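Local coordinates for uncharacterized protein (Dyadobacter fermentans, PDB 3MFN), which is of unknown function but folds as a compact, mostly helical DUF5618-family protein that pairs with a second copy of itself, at residues K39-N44 / V77-D82; D82-K87 / I146-R151; D96-N101 / N111-V116. One frame throughout, in Å; residues are numbered along the deposited sequence.

Contact 1: residues K39-N44 / V77-D82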
loop_
_atom_site.group_PDB
_atom_site.type_symbol
_atom_site.label_atom_id
_atom_site.label_comp_id
_atom_site.label_asym_id
_atom_site.label_seq_id
_atom_site.Cartn_x
_atom_site.Cartn_y
_atom_site.Cartn_z
ATOM N N LYS A 39 7.456 7.540 18.852
ATOM C CA LYS A 39 7.868 6.149 18.843
ATOM C C LYS A 39 6.963 5.317 19.769
ATOM O O LYS A 39 6.776 4.147 19.481
ATOM C CB LYS A 39 9.319 5.963 19.279
ATOM C CG LYS A 39 10.298 6.611 18.354
ATOM C CD LYS A 39 11.679 6.539 18.893
ATOM C CE LYS A 39 12.669 7.285 17.997
ATOM N NZ LYS A 39 13.987 7.302 18.621
ATOM N N ARG A 40 6.421 5.919 20.841
ATOM C CA ARG A 40 5.462 5.212 21.660
ATOM C C ARG A 40 4.205 4.877 20.848
ATOM O O ARG A 40 3.676 3.795 20.984
ATOM C CB ARG A 40 5.156 5.968 22.949
ATOM C CG ARG A 40 6.379 6.071 23.917
ATOM C CD ARG A 40 7.038 4.708 24.160
ATOM N NE ARG A 40 6.071 3.713 24.644
ATOM C CZ ARG A 40 5.943 3.318 25.908
ATOM N NH1 ARG A 40 4.997 2.433 26.208
ATOM N NH2 ARG A 40 6.742 3.801 26.869
ATOM N N TYR A 41 3.758 5.788 19.984
ATOM C CA TYR A 41 2.587 5.545 19.125
ATOM C C TYR A 41 2.906 4.398 18.162
ATOM O O TYR A 41 2.092 3.486 17.958
ATOM C CB TYR A 41 2.199 6.779 18.304
ATOM C CG TYR A 41 1.379 7.857 18.960
ATOM C CD1 TYR A 41 0.114 8.141 18.512
ATOM C CD2 TYR A 41 1.895 8.663 19.977
ATOM C CE1 TYR A 41 -0.643 9.143 19.047
ATOM C CE2 TYR A 41 1.107 9.737 20.563
ATOM C CZ TYR A 41 -0.165 9.944 20.072
ATOM O OH TYR A 41 -1.001 10.930 20.511
ATOM N N LEU A 42 4.070 4.465 17.535
ATOM C CA LEU A 42 4.466 3.424 16.581
ATOM C C LEU A 42 4.551 2.053 17.203
ATOM O O LEU A 42 4.039 1.081 16.642
ATOM C CB LEU A 42 5.779 3.789 15.900
ATOM C CG LEU A 42 6.248 2.987 14.696
ATOM C CD1 LEU A 42 5.176 2.864 13.577
ATOM C CD2 LEU A 42 7.564 3.626 14.121
ATOM N N ASN A 43 5.192 1.957 18.359
ATOM C CA ASN A 43 5.306 0.681 19.043
ATOM C C ASN A 43 4.026 0.191 19.616
ATOM O O ASN A 43 3.753 -1.049 19.607
ATOM C CB ASN A 43 6.412 0.740 20.105
ATOM C CG ASN A 43 7.806 0.844 19.441
ATOM O OD1 ASN A 43 8.047 0.174 18.415
ATOM N ND2 ASN A 43 8.685 1.682 19.980
ATOM N N ASN A 44 3.187 1.119 20.069
ATOM C CA ASN A 44 1.838 0.714 20.472
ATOM C C ASN A 44 1.135 0.082 19.308
ATOM O O ASN A 44 0.495 -0.926 19.461
ATOM C CB ASN A 44 0.981 1.895 20.971
ATOM C CG ASN A 44 1.268 2.295 22.403
ATOM O OD1 ASN A 44 0.575 3.149 22.926
ATOM N ND2 ASN A 44 2.249 1.697 23.040
ATOM N N VAL A 77 3.597 9.545 13.570
ATOM C CA VAL A 77 4.337 10.287 12.596
ATOM C C VAL A 77 3.899 11.757 12.610
ATOM O O VAL A 77 4.756 12.676 12.628
ATOM C CB VAL A 77 4.174 9.682 11.173
ATOM C CG1 VAL A 77 4.904 10.576 10.087
ATOM C CG2 VAL A 77 4.610 8.272 11.161
ATOM N N LEU A 78 2.602 12.011 12.517
ATOM C CA LEU A 78 2.106 13.395 12.607
ATOM C C LEU A 78 2.540 14.124 13.878
ATOM O O LEU A 78 2.898 15.287 13.836
ATOM C CB LEU A 78 0.579 13.469 12.442
ATOM C CG LEU A 78 -0.006 12.944 11.120
ATOM C CD1 LEU A 78 -1.451 13.393 10.900
ATOM C CD2 LEU A 78 0.881 13.310 9.832
ATOM N N PHE A 79 2.566 13.418 15.014
ATOM C CA PHE A 79 3.007 13.994 16.259
ATOM C C PHE A 79 4.457 14.536 16.172
ATOM O O PHE A 79 4.725 15.712 16.506
ATOM C CB PHE A 79 2.828 12.971 17.378
ATOM C CG PHE A 79 2.922 13.567 18.754
ATOM C CD1 PHE A 79 4.157 13.804 19.336
ATOM C CD2 PHE A 79 1.774 13.897 19.456
ATOM C CE1 PHE A 79 4.242 14.376 20.611
ATOM C CE2 PHE A 79 1.834 14.450 20.734
ATOM C CZ PHE A 79 3.082 14.719 21.309
ATOM N N ALA A 80 5.379 13.727 15.649
ATOM C CA ALA A 80 6.734 14.194 15.394
ATOM C C ALA A 80 6.707 15.383 14.441
ATOM O O ALA A 80 7.321 16.391 14.735
ATOM C CB ALA A 80 7.649 13.056 14.842
ATOM N N LEU A 81 5.974 15.282 13.325
ATOM C CA LEU A 81 5.903 16.387 12.366
ATOM C C LEU A 81 5.318 17.686 12.931
ATOM O O LEU A 81 5.832 18.777 12.646
ATOM C CB LEU A 81 5.196 15.980 11.064
ATOM C CG LEU A 81 5.896 14.854 10.242
ATOM C CD1 LEU A 81 5.078 14.415 9.051
ATOM C CD2 LEU A 81 7.303 15.277 9.765
ATOM N N ASP A 82 4.275 17.577 13.741
ATOM C CA ASP A 82 3.603 18.740 14.310
ATOM C C ASP A 82 4.543 19.461 15.241
ATOM O O ASP A 82 4.525 20.703 15.323
ATOM C CB ASP A 82 2.361 18.329 15.103
ATOM C CG ASP A 82 1.215 17.938 14.202
ATOM O OD1 ASP A 82 1.250 18.365 13.051
ATOM O OD2 ASP A 82 0.295 17.201 14.625
#
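Two aromatic rings, Tyr41 on helix 34-52 and Phe79 on helix 63-85, carry nearly all of this contact. The hydroxyl end of the tyrosine does the reaching: Tyr41 OH lies 4.2 Å from Phe79 CD2, a loose van der Waals approach. Just behind it, Tyr41 CE2 comes within 4.4 Å of the same Phe79 CD2. Tyr41 CG stands opposite its carbonyl carbon (chi1 -81°) and Phe79 CG opposite its own N (chi1 -165°), settings that bring the rings together. Their planes are inclined at 31° with centroids 5.8 Å apart, an oblique pairing that is neither an offset stack nor a T-shaped one, and the two side chains cross at about a right angle.

Contacts to the neighbouring turns widen the meeting. The Tyr41 side chain also rests on Thr72 and Ser75, one to two turns earlier on helix 63-85, while Phe79 leans on Glu37 of helix 34-52, so each ring bridges to the other's helix. Leu42 and Val77, which are buried, turn instead to helix 132-153, meeting Glu143 and Ala142 respectively.

Tyrosine and phenylalanine suit a partly exposed margin: both are long enough to span the gap between helices, and the tyrosine can keep a polar end where solvent is near. With 94 Å² buried, no hydrogen bond or salt bridge between the segments and mainly van der Waals forces between the rings, the chemistry implies a shallow hydrophobic seam, which probably leaves either ring some latitude to shift.

Contact 2: residues D82-K87 / I146-R151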
loop_
_atom_site.group_PDB
_atom_site.type_symbol
_atom_site.label_atom_id
_atom_site.label_comp_id
_atom_site.label_asym_id
_atom_site.label_seq_id
_atom_site.Cartn_x
_atom_site.Cartn_y
_atom_site.Cartn_z
ATOM N N ASP A 82 4.275 17.577 13.741
ATOM C CA ASP A 82 3.603 18.740 14.310
ATOM C C ASP A 82 4.543 19.461 15.241
ATOM O O ASP A 82 4.525 20.703 15.323
ATOM C CB ASP A 82 2.361 18.329 15.103
ATOM C CG ASP A 82 1.215 17.938 14.202
ATOM O OD1 ASP A 82 1.250 18.365 13.051
ATOM O OD2 ASP A 82 0.295 17.201 14.625
ATOM N N HIS A 83 5.354 18.681 15.949
ATOM C CA HIS A 83 6.300 19.259 16.864
ATOM C C HIS A 83 7.418 19.964 16.112
ATOM O O HIS A 83 7.855 20.985 16.532
ATOM C CB HIS A 83 6.898 18.267 17.876
ATOM C CG HIS A 83 7.792 18.939 18.880
ATOM N ND1 HIS A 83 7.335 19.396 20.099
ATOM C CD2 HIS A 83 9.104 19.270 18.826
ATOM C CE1 HIS A 83 8.324 19.978 20.753
ATOM N NE2 HIS A 83 9.413 19.903 20.008
ATOM N N TYR A 84 7.847 19.443 14.965
ATOM C CA TYR A 84 8.930 20.080 14.201
ATOM C C TYR A 84 8.472 21.348 13.432
ATOM O O TYR A 84 9.172 22.371 13.405
ATOM C CB TYR A 84 9.534 19.065 13.228
ATOM C CG TYR A 84 10.684 19.587 12.384
ATOM C CD1 TYR A 84 11.788 20.153 12.978
ATOM C CD2 TYR A 84 10.680 19.478 11.000
ATOM C CE1 TYR A 84 12.883 20.658 12.196
ATOM C CE2 TYR A 84 11.758 19.967 10.214
ATOM C CZ TYR A 84 12.845 20.556 10.826
ATOM O OH TYR A 84 13.897 21.033 10.083
ATOM N N PHE A 85 7.314 21.254 12.768
ATOM C CA PHE A 85 6.845 22.310 11.859
ATOM C C PHE A 85 5.968 23.346 12.584
ATOM O O PHE A 85 5.714 24.456 12.084
ATOM C CB PHE A 85 6.054 21.693 10.693
ATOM C CG PHE A 85 6.907 20.942 9.688
ATOM C CD1 PHE A 85 7.993 21.534 9.093
ATOM C CD2 PHE A 85 6.566 19.677 9.301
ATOM C CE1 PHE A 85 8.738 20.856 8.163
ATOM C CE2 PHE A 85 7.289 19.015 8.380
ATOM C CZ PHE A 85 8.390 19.590 7.825
ATOM N N GLY A 86 5.502 22.969 13.762
ATOM C CA GLY A 86 4.667 23.827 14.569
ATOM C C GLY A 86 3.257 23.920 14.015
ATOM O O GLY A 86 2.626 22.899 13.656
ATOM N N LYS A 87 2.772 25.150 13.913
ATOM C CA LYS A 87 1.335 25.339 13.808
ATOM C C LYS A 87 0.949 25.999 12.507
ATOM O O LYS A 87 1.730 26.744 11.926
ATOM C CB LYS A 87 0.833 26.118 15.024
ATOM C CG LYS A 87 0.999 25.307 16.343
ATOM C CD LYS A 87 -0.266 25.313 17.224
ATOM C CE LYS A 87 -0.247 24.175 18.285
ATOM N NZ LYS A 87 -1.053 22.959 17.966
ATOM N N ILE A 146 10.325 9.697 11.544
ATOM C CA ILE A 146 10.533 10.132 12.932
ATOM C C ILE A 146 12.019 10.410 13.170
ATOM O O ILE A 146 12.352 11.392 13.825
ATOM C CB ILE A 146 9.982 9.141 13.936
ATOM C CG1 ILE A 146 8.458 9.093 13.797
ATOM C CG2 ILE A 146 10.472 9.559 15.340
ATOM C CD1 ILE A 146 7.715 7.944 14.444
ATOM N N ASP A 147 12.904 9.585 12.621
ATOM C CA ASP A 147 14.339 9.803 12.790
ATOM C C ASP A 147 14.769 11.066 12.074
ATOM O O ASP A 147 15.630 11.792 12.560
ATOM C CB ASP A 147 15.166 8.653 12.219
ATOM C CG ASP A 147 15.016 7.357 12.990
ATOM O OD1 ASP A 147 14.412 7.297 14.113
ATOM O OD2 ASP A 147 15.523 6.353 12.441
ATOM N N TRP A 148 14.179 11.343 10.918
ATOM C CA TRP A 148 14.508 12.575 10.202
ATOM C C TRP A 148 14.206 13.804 11.087
ATOM O O TRP A 148 15.032 14.725 11.219
ATOM C CB TRP A 148 13.716 12.630 8.889
ATOM C CG TRP A 148 13.919 13.875 8.116
ATOM C CD1 TRP A 148 14.924 14.134 7.229
ATOM C CD2 TRP A 148 13.079 15.038 8.114
ATOM N NE1 TRP A 148 14.750 15.385 6.664
ATOM C CE2 TRP A 148 13.626 15.953 7.188
ATOM C CE3 TRP A 148 11.881 15.378 8.765
ATOM C CZ2 TRP A 148 13.064 17.208 6.948
ATOM C CZ3 TRP A 148 11.314 16.639 8.515
ATOM C CH2 TRP A 148 11.919 17.537 7.615
ATOM N N VAL A 149 13.036 13.813 11.706
ATOM C CA VAL A 149 12.657 14.855 12.674
ATOM C C VAL A 149 13.650 14.959 13.821
ATOM O O VAL A 149 14.220 16.034 14.050
ATOM C CB VAL A 149 11.231 14.626 13.227
ATOM C CG1 VAL A 149 10.944 15.524 14.413
ATOM C CG2 VAL A 149 10.175 14.856 12.090
ATOM N N GLU A 150 13.900 13.846 14.521
ATOM C CA GLU A 150 14.858 13.842 15.630
ATOM C C GLU A 150 16.155 14.520 15.180
ATOM O O GLU A 150 16.683 15.409 15.836
ATOM C CB GLU A 150 15.172 12.410 16.092
ATOM C CG GLU A 150 16.103 12.377 17.339
ATOM C CD GLU A 150 16.537 10.977 17.791
ATOM O OE1 GLU A 150 16.628 10.086 16.942
ATOM O OE2 GLU A 150 16.837 10.791 19.007
ATOM N N ARG A 151 16.628 14.076 14.029
ATOM C CA ARG A 151 17.895 14.459 13.487
ATOM C C ARG A 151 17.962 15.893 12.964
ATOM O O ARG A 151 19.058 16.432 12.882
ATOM C CB ARG A 151 18.201 13.493 12.368
ATOM C CG ARG A 151 19.558 13.610 11.777
ATOM C CD ARG A 151 19.766 12.421 10.855
ATOM N NE ARG A 151 19.228 12.714 9.530
ATOM C CZ ARG A 151 18.332 11.988 8.862
ATOM N NH1 ARG A 151 17.975 12.404 7.648
ATOM N NH2 ARG A 151 17.822 10.860 9.360
#
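With CG anti to the backbone N in both Tyr84 (chi1 -179°) and Trp148, the two rings swing out from helices 63-85 and 132-153 to meet in the space between them. Phe85 takes the other common setting, CG anti to its carbonyl carbon (chi1 -72°), which carries its ring to the same indole from a second direction.

The nearest meeting is at the benzo end of the tryptophan, where Tyr84 CE2 lies 3.6 Å from Trp148 CH2. Tyr84 CD2 stands 3.8 Å from Trp148 CZ3, so one side of the phenol runs along two atoms of the indole. The planes are almost perpendicular, at 86°, yet the approach is oblique and does not make a T-shaped pair. Phe85 CZ reaches the indole at its edge, near the ring plane, 4.1 Å from Trp148 CH2, while Tyr84 CD2 lies over the rim of one Phe85 face. Nearer the backbone, Tyr84 CB packs against Val149 CG1 at 4.0 Å; a short branched valine fits here because the backbones approach closely, with Tyr84 CA and Val149 CA 6.6 Å apart.

Tyrosine serves this boundary well, since its ring packs inward while its OH hydrogen-bonds with Gln105 OE1 and Arg152 NE. Leu102 of helix 95-103 touches both Phe85 and Trp148, joining a third helix to the cluster. Gly86, the first residue to leave the helix, has the positive phi that glycine readily accepts, and the chain turns away there. The whole is an aromatic cluster where the C-terminal end of helix 63-85 packs on helix 132-153, toward one end of this helical bundle.

Contact 3: residues D96-N101 / N111-V116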
loop_
_atom_site.group_PDB
_atom_site.type_symbol
_atom_site.label_atom_id
_atom_site.label_comp_id
_atom_site.label_asym_id
_atom_site.label_seq_id
_atom_site.Cartn_x
_atom_site.Cartn_y
_atom_site.Cartn_z
ATOM N N ASP A 96 -2.101 17.777 2.870
ATOM C CA ASP A 96 -1.431 18.783 2.028
ATOM C C ASP A 96 -0.525 19.730 2.844
ATOM O O ASP A 96 0.510 20.134 2.368
ATOM C CB ASP A 96 -2.462 19.573 1.183
ATOM C CG ASP A 96 -3.190 18.654 0.199
ATOM O OD1 ASP A 96 -2.503 17.839 -0.456
ATOM O OD2 ASP A 96 -4.432 18.701 0.124
ATOM N N TRP A 97 -0.898 20.033 4.085
ATOM C CA TRP A 97 -0.052 20.827 4.926
ATOM C C TRP A 97 1.269 20.108 5.198
ATOM O O TRP A 97 2.347 20.716 5.124
ATOM C CB TRP A 97 -0.772 21.176 6.203
ATOM C CG TRP A 97 -0.064 22.162 6.984
ATOM C CD1 TRP A 97 -0.048 23.540 6.776
ATOM C CD2 TRP A 97 0.794 21.916 8.078
ATOM N NE1 TRP A 97 0.749 24.133 7.679
ATOM C CE2 TRP A 97 1.284 23.171 8.502
ATOM C CE3 TRP A 97 1.217 20.755 8.742
ATOM C CZ2 TRP A 97 2.136 23.312 9.591
ATOM C CZ3 TRP A 97 2.090 20.894 9.801
ATOM C CH2 TRP A 97 2.548 22.180 10.209
ATOM N N TYR A 98 1.239 18.815 5.461
ATOM C CA TYR A 98 2.502 18.091 5.742
ATOM C C TYR A 98 3.318 17.991 4.481
ATOM O O TYR A 98 4.537 18.209 4.507
ATOM C CB TYR A 98 2.256 16.694 6.348
ATOM C CG TYR A 98 1.536 16.808 7.670
ATOM C CD1 TYR A 98 2.232 17.049 8.805
ATOM C CD2 TYR A 98 0.177 16.727 7.755
ATOM C CE1 TYR A 98 1.607 17.176 10.005
ATOM C CE2 TYR A 98 -0.465 16.865 8.960
ATOM C CZ TYR A 98 0.260 17.069 10.078
ATOM O OH TYR A 98 -0.325 17.239 11.330
ATOM N N LYS A 99 2.667 17.738 3.361
ATOM C CA LYS A 99 3.436 17.588 2.079
ATOM C C LYS A 99 4.136 18.886 1.634
ATOM O O LYS A 99 5.302 18.888 1.184
ATOM C CB LYS A 99 2.495 17.112 0.975
ATOM C CG LYS A 99 2.036 15.611 1.183
ATOM C CD LYS A 99 0.848 15.189 0.276
ATOM C CE LYS A 99 1.166 15.249 -1.204
ATOM N NZ LYS A 99 -0.033 15.165 -2.125
ATOM N N SER A 100 3.425 19.996 1.718
ATOM C CA SER A 100 4.014 21.241 1.227
ATOM C C SER A 100 5.151 21.659 2.187
ATOM O O SER A 100 6.202 22.099 1.723
ATOM C CB SER A 100 2.929 22.303 1.002
ATOM O OG SER A 100 2.591 22.965 2.195
ATOM N N ASN A 101 5.010 21.391 3.504
ATOM C CA ASN A 101 6.123 21.620 4.441
ATOM C C ASN A 101 7.340 20.720 4.148
ATOM O O ASN A 101 8.489 21.160 4.232
ATOM C CB ASN A 101 5.690 21.525 5.931
ATOM C CG ASN A 101 5.172 22.842 6.479
ATOM O OD1 ASN A 101 5.896 23.820 6.520
ATOM N ND2 ASN A 101 3.938 22.882 6.876
ATOM N N ASN A 111 8.601 11.832 -0.450
ATOM C CA ASN A 111 8.101 10.590 -1.020
ATOM C C ASN A 111 7.886 9.568 0.080
ATOM O O ASN A 111 6.900 8.856 0.059
ATOM C CB ASN A 111 9.055 10.006 -2.072
ATOM C CG ASN A 111 9.081 10.811 -3.363
ATOM O OD1 ASN A 111 8.160 11.526 -3.666
ATOM N ND2 ASN A 111 10.156 10.695 -4.101
ATOM N N THR A 112 8.817 9.509 1.039
ATOM C CA THR A 112 8.698 8.614 2.163
ATOM C C THR A 112 7.397 8.883 2.942
ATOM O O THR A 112 6.678 7.933 3.318
ATOM C CB THR A 112 9.957 8.704 3.109
ATOM O OG1 THR A 112 11.129 8.364 2.374
ATOM C CG2 THR A 112 9.861 7.797 4.359
ATOM N N PHE A 113 7.110 10.157 3.220
ATOM C CA PHE A 113 5.907 10.489 3.940
ATOM C C PHE A 113 4.660 10.121 3.129
ATOM O O PHE A 113 3.640 9.668 3.714
ATOM C CB PHE A 113 5.865 12.025 4.292
ATOM C CG PHE A 113 4.577 12.450 4.883
ATOM C CD1 PHE A 113 4.259 12.097 6.195
ATOM C CD2 PHE A 113 3.637 13.087 4.134
ATOM C CE1 PHE A 113 3.072 12.446 6.724
ATOM C CE2 PHE A 113 2.432 13.427 4.674
ATOM C CZ PHE A 113 2.139 13.102 5.953
ATOM N N VAL A 114 4.692 10.316 1.815
ATOM C CA VAL A 114 3.493 10.028 0.994
ATOM C C VAL A 114 3.155 8.519 1.089
ATOM O O VAL A 114 1.961 8.103 1.173
ATOM C CB VAL A 114 3.671 10.503 -0.489
ATOM C CG1 VAL A 114 2.441 10.057 -1.395
ATOM C CG2 VAL A 114 3.791 12.045 -0.539
ATOM N N SER A 115 4.203 7.714 1.093
ATOM C CA SER A 115 4.081 6.295 1.224
ATOM C C SER A 115 3.526 5.937 2.601
ATOM O O SER A 115 2.617 5.118 2.686
ATOM C CB SER A 115 5.433 5.630 0.957
ATOM O OG SER A 115 5.284 4.268 0.685
ATOM N N VAL A 116 4.060 6.551 3.671
ATOM C CA VAL A 116 3.417 6.432 4.984
ATOM C C VAL A 116 1.923 6.750 4.986
ATOM O O VAL A 116 1.101 5.978 5.531
ATOM C CB VAL A 116 4.125 7.311 5.975
ATOM C CG1 VAL A 116 3.336 7.416 7.280
ATOM C CG2 VAL A 116 5.524 6.801 6.221
#
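An antiparallel alpha-hairpin of consecutive helices brings 95-103 and 107-126 side by side: their short segments run at 162° to each other, with axes 10.2 Å apart. Phe113 projects between them. A chi1 of 173° sets its ring opposite its own N and sends it toward the facing helix, where Phe113 CZ comes to 3.6 Å from Tyr98 CB. The two aromatic planes are tilted by 38° in an oblique pairing. Lys99 contributes its aliphatic stem: Lys99 CG meets the edge of the phenylalanine, near the ring plane, 4.1 Å from Phe113 CE2. The lysine chain bends at chi3, and Lys99 CE passes 4.2 Å from Val114 CG2, so the lysine serves here through its methylenes.

An alanine in place of Phe113 would remove the ring that touches both Tyr98 CB and Lys99 CG, and would probably leave a gap between the two helices. Tyr98 points its phenol elsewhere, its OH hydrogen-bonding with Asp82 and one ring face lying over Trp97 CE3; an acetate ion, probably from the crystallisation liquor, lies close by.

Phe113 also packs on Tyr74 and Leu81 of helix 63-85, whereas Thr112 faces helix 132-153. Across the assembly, Val114 packs on Val129 and Ser115 hydrogen-bonds with Asp131, both of the second subunit, so helix 107-126 meets helix 95-103 and also the dimer partner.

Helix 63-85 supplies a segment to contacts 1 and 2 and meets contact 3 through side chains, Asp82 with Tyr98 and Leu81 with Phe113. Contact 1 joins it to helix 34-52, and contact 2, about 10 Å away between centres, joins its C-terminal end to helix 132-153; the two share Asp82. Contact 3 lies about 15 Å from contact 1 and 13 Å from contact 2, and pairs the intervening helices 95-103 and 107-126. Along the chain contact 1 closes first, and contact 3 falls wholly between the two segments of contact 2. Sequence-distant helices are thus drawn into one helical bundle, with helix 107-126 reaching the second subunit.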